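Local structure of 6-phospho-alpha-glucosidase (6VC6) at residues Lys2-Cys7 against Asp77-Phe82; Pro91-Asp96 against Tyr281-Glu286; Ala347-Gln352 against Val373-Gln378. The protein probably hydrolyses 6-phospho-alpha-glucosides such as maltose 6-phosphate, with the help of bound NAD and a manganese ion. One frame throughout, in Å; residues are numbered along the deposited sequence.

Interaction 1 of 3, residues Lys2-Cys7 against Asp77-Phe82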
loop_
_atom_site.group_PDB
_atom_site.type_symbol
_atom_site.label_atom_id
_atom_site.label_comp_id
_atom_site.label_asym_id
_atom_site.label_seq_id
_atom_site.Cartn_x
_atom_site.Cartn_y
_atom_site.Cartn_z
ATOM N N LYS A 2 -5.503 29.710 -4.288
ATOM C CA LYS A 2 -4.837 28.713 -5.115
ATOM C C LYS A 2 -5.607 27.396 -5.123
ATOM O O LYS A 2 -6.060 26.925 -4.079
ATOM C CB LYS A 2 -3.403 28.483 -4.630
ATOM C CG LYS A 2 -2.463 27.948 -5.699
ATOM C CD LYS A 2 -2.119 26.488 -5.462
ATOM C CE LYS A 2 -0.978 26.037 -6.363
ATOM N NZ LYS A 2 -1.378 26.023 -7.798
ATOM N N LYS A 3 -5.801 26.808 -6.300
ATOM C CA LYS A 3 -6.442 25.510 -6.436
ATOM C C LYS A 3 -5.529 24.587 -7.233
ATOM O O LYS A 3 -4.651 25.038 -7.972
ATOM C CB LYS A 3 -7.820 25.637 -7.098
ATOM C CG LYS A 3 -8.795 26.472 -6.278
ATOM C CD LYS A 3 -10.145 26.617 -6.958
ATOM C CE LYS A 3 -11.123 27.374 -6.071
ATOM N NZ LYS A 3 -10.486 27.856 -4.811
ATOM N N TYR A 4 -5.743 23.283 -7.073
ATOM C CA TYR A 4 -4.790 22.282 -7.525
ATOM C C TYR A 4 -5.387 21.388 -8.604
ATOM O O TYR A 4 -6.591 21.118 -8.621
ATOM C CB TYR A 4 -4.312 21.421 -6.350
ATOM C CG TYR A 4 -3.598 22.213 -5.280
ATOM C CD1 TYR A 4 -2.230 22.435 -5.352
ATOM C CD2 TYR A 4 -4.294 22.749 -4.204
ATOM C CE1 TYR A 4 -1.573 23.163 -4.379
ATOM C CE2 TYR A 4 -3.645 23.479 -3.225
ATOM C CZ TYR A 4 -2.285 23.682 -3.318
ATOM O OH TYR A 4 -1.632 24.406 -2.348
ATOM N N ASN A 5 -4.519 20.930 -9.504
ATOM C CA ASN A 5 -4.871 19.961 -10.533
ATOM C C ASN A 5 -4.387 18.583 -10.101
ATOM O O ASN A 5 -3.214 18.413 -9.753
ATOM C CB ASN A 5 -4.251 20.341 -11.879
ATOM C CG ASN A 5 -4.783 21.655 -12.417
ATOM O OD1 ASN A 5 -5.859 22.109 -12.030
ATOM N ND2 ASN A 5 -4.027 22.274 -13.317
ATOM N N VAL A 6 -5.290 17.605 -10.124
ATOM C CA VAL A 6 -5.014 16.264 -9.622
ATOM C C VAL A 6 -5.341 15.252 -10.710
ATOM O O VAL A 6 -6.325 15.408 -11.441
ATOM C CB VAL A 6 -5.821 15.966 -8.340
ATOM C CG1 VAL A 6 -5.537 14.559 -7.831
ATOM C CG2 VAL A 6 -5.514 16.996 -7.265
ATOM N N CYS A 7 -4.510 14.217 -10.822
ATOM C CA CYS A 7 -4.769 13.098 -11.718
ATOM C C CYS A 7 -4.648 11.798 -10.938
ATOM O O CYS A 7 -3.665 11.591 -10.220
ATOM C CB CYS A 7 -3.803 13.089 -12.907
ATOM S SG CYS A 7 -3.814 11.541 -13.845
ATOM N N ASP A 77 0.308 19.610 -16.963
ATOM C CA ASP A 77 0.023 20.681 -16.006
ATOM C C ASP A 77 -0.694 20.141 -14.766
ATOM O O ASP A 77 -1.802 20.554 -14.419
ATOM C CB ASP A 77 -0.783 21.803 -16.671
ATOM C CG ASP A 77 -0.850 23.057 -15.819
ATOM O OD1 ASP A 77 -1.961 23.420 -15.379
ATOM O OD2 ASP A 77 0.207 23.680 -15.589
HETATM N N MSE A 78 -0.034 19.201 -14.099
HETATM C CA MSE A 78 -0.589 18.595 -12.895
HETATM C C MSE A 78 0.233 18.956 -11.662
HETATM O O MSE A 78 1.458 19.055 -11.729
HETATM C CB MSE A 78 -0.666 17.075 -13.046
HETATM C CG MSE A 78 -1.761 16.601 -13.988
HETATM SE SE MSE A 78 -3.547 16.827 -13.239
HETATM C CE MSE A 78 -4.457 17.505 -14.825
ATOM N N ASP A 79 -0.453 19.161 -10.540
ATOM C CA ASP A 79 0.218 19.414 -9.271
ATOM C C ASP A 79 0.407 18.139 -8.461
ATOM O O ASP A 79 1.427 17.981 -7.782
ATOM C CB ASP A 79 -0.572 20.436 -8.447
ATOM C CG ASP A 79 -0.656 21.791 -9.120
ATOM O OD1 ASP A 79 0.407 22.383 -9.405
ATOM O OD2 ASP A 79 -1.786 22.265 -9.363
ATOM N N PHE A 80 -0.557 17.223 -8.525
ATOM C CA PHE A 80 -0.506 15.982 -7.768
ATOM C C PHE A 80 -0.955 14.827 -8.649
ATOM O O PHE A 80 -1.909 14.958 -9.421
ATOM C CB PHE A 80 -1.392 16.051 -6.518
ATOM C CG PHE A 80 -0.810 16.872 -5.406
ATOM C CD1 PHE A 80 0.091 16.316 -4.515
ATOM C CD2 PHE A 80 -1.167 18.201 -5.251
ATOM C CE1 PHE A 80 0.628 17.069 -3.489
ATOM C CE2 PHE A 80 -0.634 18.960 -4.226
ATOM C CZ PHE A 80 0.264 18.393 -3.344
ATOM N N ILE A 81 -0.263 13.697 -8.524
ATOM C CA ILE A 81 -0.628 12.461 -9.205
ATOM C C ILE A 81 -0.885 11.405 -8.139
ATOM O O ILE A 81 0.031 11.034 -7.393
ATOM C CB ILE A 81 0.462 11.995 -10.183
ATOM C CG1 ILE A 81 0.826 13.117 -11.158
ATOM C CG2 ILE A 81 0.002 10.759 -10.938
ATOM C CD1 ILE A 81 -0.289 13.487 -12.109
ATOM N N PHE A 82 -2.127 10.931 -8.062
ATOM C CA PHE A 82 -2.511 9.865 -7.142
ATOM C C PHE A 82 -2.450 8.546 -7.906
ATOM O O PHE A 82 -3.246 8.316 -8.821
ATOM C CB PHE A 82 -3.911 10.099 -6.573
ATOM C CG PHE A 82 -4.007 11.262 -5.616
ATOM C CD1 PHE A 82 -2.904 12.052 -5.330
ATOM C CD2 PHE A 82 -5.212 11.560 -5.001
ATOM C CE1 PHE A 82 -3.004 13.118 -4.454
ATOM C CE2 PHE A 82 -5.318 12.623 -4.122
ATOM C CZ PHE A 82 -4.212 13.403 -3.849
#
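N5 and D79 join two neighbouring parallel strands, 4-9 and 80-83, where their pairing begins in a Rossmann-type sheet, the NAD-binding fold of this family. The N of N5 donates to OD2 of D79 over 3.0 Å at 171°, using the anti lone pair of that oxygen. In effect the carboxylate replaces the M78 carbonyl that a regular parallel ladder would offer. It gets there because CG of D79 stands anti to its own carbonyl carbon (chi1 -63°), which folds the group back beside the backbone N. N5 O accepts from both D79 N and F80 N, the second nearly in line with the C=O bond. If D79 were an alanine, the N of N5 would probably lose this acceptor and K2 NZ, near OD2 but beyond salt-bridge range, the nearby carboxylate. The N5 amide reaches further back along the second segment: ND2 donates to D77 O at 3.0 Å, with that oxygen close to the amide plane.

On the face carrying V6 and F80, the rings of Y4 and F80 make an offset edge-to-face pair, the F80 edge turned to the Y4 face, with centroids 6.0 Å apart and planes at 65°. V6, with CG1 anti to its backbone N, sets that methyl above the centre of the F82 ring, 4.1 Å from CG1 to the centroid, a CH-pi contact. Helix 318-331 packs over Y4, F80 and F82 here, and helix 16-25 also meets F82. On the other side, with C7 and I81, the selenium of M78, a selenomethionine, packs with SE 3.5 Å from V6 C and 3.8 Å from C7 CB, while I81 CD1 comes to 3.6 Å from that same CB.

Interaction 2 of 3, residues Pro91-Asp96 against Tyr281-Glu286. With G6P (6-O-phosphono-alpha-D-glucopyranose), chain F.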
loop_
_atom_site.group_PDB
_atom_site.type_symbol
_atom_site.label_atom_id
_atom_site.label_comp_id
_atom_site.label_asym_id
_atom_site.label_seq_id
_atom_site.Cartn_x
_atom_site.Cartn_y
_atom_site.Cartn_z
ATOM N N PRO A 91 -7.428 -10.408 -11.692
ATOM C CA PRO A 91 -7.185 -11.751 -12.250
ATOM C C PRO A 91 -5.778 -12.272 -12.007
ATOM O O PRO A 91 -5.601 -13.478 -11.794
ATOM C CB PRO A 91 -7.470 -11.558 -13.744
ATOM C CG PRO A 91 -8.497 -10.498 -13.777
ATOM C CD PRO A 91 -8.159 -9.556 -12.650
HETATM N N MSE A 92 -4.771 -11.405 -12.030
HETATM C CA MSE A 92 -3.398 -11.843 -11.805
HETATM C C MSE A 92 -3.103 -11.991 -10.313
HETATM O O MSE A 92 -2.254 -12.791 -9.921
HETATM C CB MSE A 92 -2.406 -10.873 -12.451
HETATM C CG MSE A 92 -2.319 -11.001 -13.967
HETATM SE SE MSE A 92 -2.058 -12.840 -14.585
HETATM C CE MSE A 92 -0.428 -13.271 -13.605
ATOM N N ARG A 93 -3.804 -11.214 -9.483
ATOM C CA ARG A 93 -3.733 -11.437 -8.041
ATOM C C ARG A 93 -4.273 -12.815 -7.685
ATOM O O ARG A 93 -3.762 -13.478 -6.773
ATOM C CB ARG A 93 -4.504 -10.348 -7.294
ATOM C CG ARG A 93 -4.496 -10.514 -5.779
ATOM C CD ARG A 93 -5.370 -9.476 -5.088
ATOM N NE ARG A 93 -5.299 -9.585 -3.633
ATOM C CZ ARG A 93 -5.924 -8.769 -2.790
ATOM N NH1 ARG A 93 -6.672 -7.777 -3.254
ATOM N NH2 ARG A 93 -5.802 -8.944 -1.481
ATOM N N ARG A 94 -5.307 -13.261 -8.400
ATOM C CA ARG A 94 -5.830 -14.609 -8.210
ATOM C C ARG A 94 -4.767 -15.656 -8.520
ATOM O O ARG A 94 -4.589 -16.621 -7.769
ATOM C CB ARG A 94 -7.063 -14.808 -9.091
ATOM C CG ARG A 94 -7.932 -15.994 -8.719
ATOM C CD ARG A 94 -9.165 -16.048 -9.606
ATOM N NE ARG A 94 -10.128 -17.044 -9.150
ATOM C CZ ARG A 94 -10.111 -18.322 -9.517
ATOM N NH1 ARG A 94 -9.176 -18.762 -10.348
ATOM N NH2 ARG A 94 -11.028 -19.160 -9.053
ATOM N N GLU A 95 -4.044 -15.475 -9.630
ATOM C CA GLU A 95 -2.988 -16.415 -9.991
ATOM C C GLU A 95 -1.851 -16.386 -8.976
ATOM O O GLU A 95 -1.258 -17.427 -8.673
ATOM C CB GLU A 95 -2.463 -16.102 -11.392
ATOM C CG GLU A 95 -3.503 -16.226 -12.494
ATOM C CD GLU A 95 -3.780 -17.667 -12.877
ATOM O OE1 GLU A 95 -2.928 -18.534 -12.590
ATOM O OE2 GLU A 95 -4.847 -17.933 -13.468
ATOM N N ASP A 96 -1.531 -15.201 -8.447
ATOM C CA ASP A 96 -0.510 -15.103 -7.410
ATOM C C ASP A 96 -0.889 -15.930 -6.187
ATOM O O ASP A 96 -0.051 -16.646 -5.625
ATOM C CB ASP A 96 -0.304 -13.641 -7.009
ATOM C CG ASP A 96 0.264 -12.797 -8.134
ATOM O OD1 ASP A 96 0.865 -13.365 -9.069
ATOM O OD2 ASP A 96 0.105 -11.560 -8.079
ATOM N N TYR A 281 -10.430 -20.857 -3.000
ATOM C CA TYR A 281 -11.190 -19.611 -2.896
ATOM C C TYR A 281 -10.356 -18.650 -2.056
ATOM O O TYR A 281 -10.332 -18.751 -0.825
ATOM C CB TYR A 281 -12.570 -19.838 -2.286
ATOM C CG TYR A 281 -13.469 -18.623 -2.367
ATOM C CD1 TYR A 281 -14.120 -18.295 -3.550
ATOM C CD2 TYR A 281 -13.662 -17.802 -1.264
ATOM C CE1 TYR A 281 -14.942 -17.187 -3.629
ATOM C CE2 TYR A 281 -14.481 -16.691 -1.334
ATOM C CZ TYR A 281 -15.117 -16.387 -2.519
ATOM O OH TYR A 281 -15.933 -15.281 -2.595
ATOM N N THR A 282 -9.676 -17.720 -2.719
ATOM C CA THR A 282 -8.682 -16.877 -2.078
ATOM C C THR A 282 -9.226 -15.468 -1.849
ATOM O O THR A 282 -10.376 -15.152 -2.165
ATOM C CB THR A 282 -7.404 -16.840 -2.916
ATOM O OG1 THR A 282 -7.684 -16.242 -4.188
ATOM C CG2 THR A 282 -6.871 -18.248 -3.130
ATOM N N ARG A 283 -8.369 -14.610 -1.286
ATOM C CA ARG A 283 -8.775 -13.242 -0.972
ATOM C C ARG A 283 -9.117 -12.461 -2.234
ATOM O O ARG A 283 -10.024 -11.620 -2.225
ATOM C CB ARG A 283 -7.667 -12.542 -0.184
ATOM C CG ARG A 283 -7.920 -11.068 0.099
ATOM C CD ARG A 283 -9.208 -10.853 0.878
ATOM N NE ARG A 283 -9.505 -9.433 1.048
ATOM C CZ ARG A 283 -10.658 -8.958 1.508
ATOM N NH1 ARG A 283 -11.632 -9.790 1.847
ATOM N NH2 ARG A 283 -10.837 -7.649 1.628
ATOM N N ALA A 284 -8.402 -12.723 -3.332
ATOM C CA ALA A 284 -8.735 -12.078 -4.598
ATOM C C ALA A 284 -10.149 -12.431 -5.035
ATOM O O ALA A 284 -10.863 -11.591 -5.598
ATOM C CB ALA A 284 -7.725 -12.471 -5.675
ATOM N N ASP A 285 -10.576 -13.670 -4.777
ATOM C CA ASP A 285 -11.956 -14.049 -5.061
ATOM C C ASP A 285 -12.924 -13.352 -4.111
ATOM O O ASP A 285 -14.039 -12.991 -4.508
ATOM C CB ASP A 285 -12.113 -15.567 -4.971
ATOM C CG ASP A 285 -11.242 -16.303 -5.970
ATOM O OD1 ASP A 285 -11.344 -16.008 -7.180
ATOM O OD2 ASP A 285 -10.455 -17.175 -5.545
ATOM N N GLU A 286 -12.516 -13.158 -2.853
ATOM C CA GLU A 286 -13.350 -12.422 -1.907
ATOM C C GLU A 286 -13.552 -10.982 -2.361
ATOM O O GLU A 286 -14.656 -10.436 -2.250
ATOM C CB GLU A 286 -12.726 -12.445 -0.512
ATOM C CG GLU A 286 -12.433 -13.823 0.044
ATOM C CD GLU A 286 -11.639 -13.756 1.334
ATOM O OE1 GLU A 286 -10.851 -14.688 1.599
ATOM O OE2 GLU A 286 -11.798 -12.767 2.080
HETATM C C1 G6P F . -3.884 -3.566 3.752
HETATM C C2 G6P F . -2.641 -2.942 3.101
HETATM C C3 G6P F . -2.727 -2.798 1.592
HETATM C C4 G6P F . -3.360 -4.042 1.016
HETATM C C5 G6P F . -4.808 -4.061 1.468
HETATM C C6 G6P F . -5.465 -5.357 1.010
HETATM O O1 G6P F . -4.397 -2.675 4.751
HETATM O O2 G6P F . -2.403 -1.652 3.681
HETATM O O3 G6P F . -1.425 -2.605 1.029
HETATM O O4 G6P F . -3.295 -3.992 -0.412
HETATM O O5 G6P F . -4.958 -3.995 2.891
HETATM O O6 G6P F . -6.868 -5.143 0.894
HETATM P P G6P F . -7.797 -6.217 0.142
HETATM O O1P G6P F . -7.657 -5.829 -1.310
HETATM O O2P G6P F . -7.190 -7.556 0.493
HETATM O O3P G6P F . -9.165 -5.994 0.741
#
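R283 and R93 reach one phosphate from two helices, 283-289 and 89-102. The second segment starts with T282, at the N-cap of helix 283-289. Its N donates to D285 OD2, one half of a capping box, while its OG1 turns to E97 of the other helix. R283 follows, bent at chi2 (58°), which carries its guanidinium to the phosphate of G6P: NE donates to O2P at 3.0 Å, and NH2 to O3P at a modelled 2.5 Å, a doubtfully short length. R93 arrives fully extended, its NH2 bonding the same O2P at 2.8 Å and its NH1 O1P at 2.9 Å. The two guanidinium planes stand 74° apart, each meeting the phosphate with an edge. E97 also takes R93 NE, a second-shell brace. Next, the A284 methyl packs against helix 89-102, with CB 3.8 Å from R93 CG and 3.7 Å from R94 N. D285 then offers OD1, through its syn lone pair, to R94 NE in the plane of that guanidinium; this salt bridge is likewise modelled at a doubtful 2.5 Å. E286 OE2 pairs with R283 NH1 at 3.0 Å, which helps fix that guanidinium beside the phosphate. R93 takes O1P, R283 takes O3P, and both hold O2P; two cationic groups gathered on one phosphate would probably favour its dianionic form and contribute to selectivity for 6-phosphorylated sugars.

Interaction 3 of 3, residues Ala347-Gln352 against Val373-Gln378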
loop_
_atom_site.group_PDB
_atom_site.type_symbol
_atom_site.label_atom_id
_atom_site.label_comp_id
_atom_site.label_asym_id
_atom_site.label_seq_id
_atom_site.Cartn_x
_atom_site.Cartn_y
_atom_site.Cartn_z
ATOM N N ALA A 347 18.727 6.493 9.357
ATOM C CA ALA A 347 17.536 6.580 10.199
ATOM C C ALA A 347 17.343 5.304 11.010
ATOM O O ALA A 347 16.976 5.357 12.189
ATOM C CB ALA A 347 16.311 6.875 9.340
ATOM N N ILE A 348 17.577 4.151 10.394
ATOM C CA ILE A 348 17.778 2.898 11.111
ATOM C C ILE A 348 19.278 2.634 11.086
ATOM O O ILE A 348 19.843 2.302 10.038
ATOM C CB ILE A 348 16.980 1.744 10.490
ATOM C CG1 ILE A 348 15.491 2.097 10.442
ATOM C CG2 ILE A 348 17.195 0.463 11.283
ATOM C CD1 ILE A 348 14.600 0.954 9.997
ATOM N N ALA A 349 19.925 2.785 12.244
ATOM C CA ALA A 349 21.372 2.972 12.270
ATOM C C ALA A 349 22.141 1.717 11.870
ATOM O O ALA A 349 23.214 1.825 11.267
ATOM C CB ALA A 349 21.812 3.445 13.656
ATOM N N ASN A 350 21.630 0.528 12.191
ATOM C CA ASN A 350 22.347 -0.708 11.906
ATOM C C ASN A 350 21.820 -1.428 10.668
ATOM O O ASN A 350 22.015 -2.640 10.533
ATOM C CB ASN A 350 22.314 -1.638 13.120
ATOM C CG ASN A 350 20.923 -1.804 13.695
ATOM O OD1 ASN A 350 19.990 -1.098 13.314
ATOM N ND2 ASN A 350 20.778 -2.740 14.627
HETATM N N MSE A 351 21.163 -0.709 9.763
HETATM C CA MSE A 351 20.798 -1.263 8.463
HETATM C C MSE A 351 21.447 -0.430 7.362
HETATM O O MSE A 351 21.866 0.703 7.603
HETATM C CB MSE A 351 19.277 -1.310 8.292
HETATM C CG MSE A 351 18.634 -2.548 8.905
HETATM SE SE MSE A 351 16.688 -2.602 8.739
HETATM C CE MSE A 351 16.550 -2.763 6.800
ATOM N N GLN A 352 21.534 -0.994 6.157
ATOM C CA GLN A 352 22.268 -0.347 5.079
ATOM C C GLN A 352 21.606 0.969 4.677
ATOM O O GLN A 352 20.412 1.192 4.895
ATOM C CB GLN A 352 22.376 -1.275 3.869
ATOM C CG GLN A 352 21.046 -1.790 3.348
ATOM C CD GLN A 352 21.195 -3.072 2.553
ATOM O OE1 GLN A 352 21.096 -4.170 3.100
ATOM N NE2 GLN A 352 21.438 -2.938 1.254
ATOM N N VAL A 373 15.685 6.581 14.493
ATOM C CA VAL A 373 15.243 5.571 15.443
ATOM C C VAL A 373 16.415 4.924 16.174
ATOM O O VAL A 373 16.236 4.459 17.311
ATOM C CB VAL A 373 14.376 4.502 14.740
ATOM C CG1 VAL A 373 14.035 3.341 15.666
ATOM C CG2 VAL A 373 13.103 5.138 14.203
ATOM N N GLY A 374 17.608 4.926 15.592
ATOM C CA GLY A 374 18.757 4.313 16.221
ATOM C C GLY A 374 18.916 2.863 15.809
ATOM O O GLY A 374 18.367 2.397 14.807
ATOM N N ASN A 375 19.689 2.138 16.611
ATOM C CA ASN A 375 19.906 0.720 16.369
ATOM C C ASN A 375 18.707 -0.080 16.862
ATOM O O ASN A 375 18.294 0.051 18.018
ATOM C CB ASN A 375 21.184 0.251 17.065
ATOM C CG ASN A 375 22.420 0.958 16.547
ATOM O OD1 ASN A 375 22.733 0.897 15.357
ATOM N ND2 ASN A 375 23.131 1.638 17.440
ATOM N N ILE A 376 18.146 -0.903 15.981
ATOM C CA ILE A 376 17.009 -1.750 16.329
ATOM C C ILE A 376 17.537 -3.027 16.972
ATOM O O ILE A 376 18.684 -3.419 16.708
ATOM C CB ILE A 376 16.141 -2.051 15.097
ATOM C CG1 ILE A 376 16.990 -2.641 13.970
ATOM C CG2 ILE A 376 15.432 -0.790 14.629
ATOM C CD1 ILE A 376 16.184 -3.082 12.768
ATOM N N PRO A 377 16.756 -3.697 17.822
ATOM C CA PRO A 377 17.251 -4.912 18.480
ATOM C C PRO A 377 17.617 -6.003 17.482
ATOM O O PRO A 377 17.213 -5.988 16.317
ATOM C CB PRO A 377 16.074 -5.340 19.366
ATOM C CG PRO A 377 15.318 -4.076 19.613
ATOM C CD PRO A 377 15.443 -3.282 18.344
ATOM N N GLN A 378 18.396 -6.972 17.973
ATOM C CA GLN A 378 18.972 -7.991 17.100
ATOM C C GLN A 378 17.898 -8.866 16.464
ATOM O O GLN A 378 18.014 -9.248 15.293
ATOM C CB GLN A 378 19.959 -8.849 17.891
ATOM C CG GLN A 378 20.834 -9.746 17.034
ATOM C CD GLN A 378 22.026 -9.015 16.450
ATOM O OE1 GLN A 378 22.728 -8.287 17.153
ATOM N NE2 GLN A 378 22.261 -9.204 15.157
HETATM O O HOH W 1 19.392 6.230 13.632
#
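A347 O accepts from V373 N at 2.9 Å, in the carbonyl plane, and takes weaker bonds from G374 N and from a water that itself accepts from G374 N. The setting is a join between two loops. Residues 347-352, in the connection between the antiparallel strands 336-343 and 356-364, make a type I beta turn from I348 to M351, and 373-378 links strand 367-370 to helix 378-400. A single bridge between I348 and G374 ties them. Its second bond runs from A349 N to G374 O, 3.0 Å long and nearly straight at the hydrogen, although the donor stands 65° out of the carbonyl plane and so misses the lone pairs. G374 holds a positive phi of 91°, where a side chain would press on the preceding carbonyl oxygen.

N350 does most of the side-chain work. Its CG lies between the backbone N and the carbonyl carbon (chi1 49°), the crowded position, which lays the amide along the main chain of I376. OD1 accepts I376 N at 3.2 Å, and ND2 donates to I376 O at 3.0 Å, there on a lone pair and within the amide plane. The two bonds use both ends of the amide and fix its flip. Beside it, N375 OD1 packs close to the A349 methyl, 3.2 Å from CB.

Beneath this polar layer I376 supplies the apolar part. Helix 378-400 adds L381, which touches both N350 and M351, and strand 356-364 adds V357 against I348. I376 CD1 touches two turn residues, 4.0 Å from I348 CG2 and 4.1 Å from M351 SE.

How the interactions relate
The three contacts lie far apart, with centres 33 to 36 Å from one another and no touching atoms. Interaction 2 is the buried one, while interactions 1 and 3 mix buried with exposed residues. Interactions 1 and 2 are linked through the chain, since strand 80-83 leads into helix 89-102. Interaction 1 pairs parallel strands of the mixed sheet; interaction 3 joins two loops that follow strands 336-343 and 367-370 of its antiparallel part. Their chemistry follows: a backbone ladder with aromatic packing in 1, arginines and carboxylates round a ligand phosphate in 2, and uncharged amide and carbonyl bonds in 3, on the other side of the chain's centre from 2.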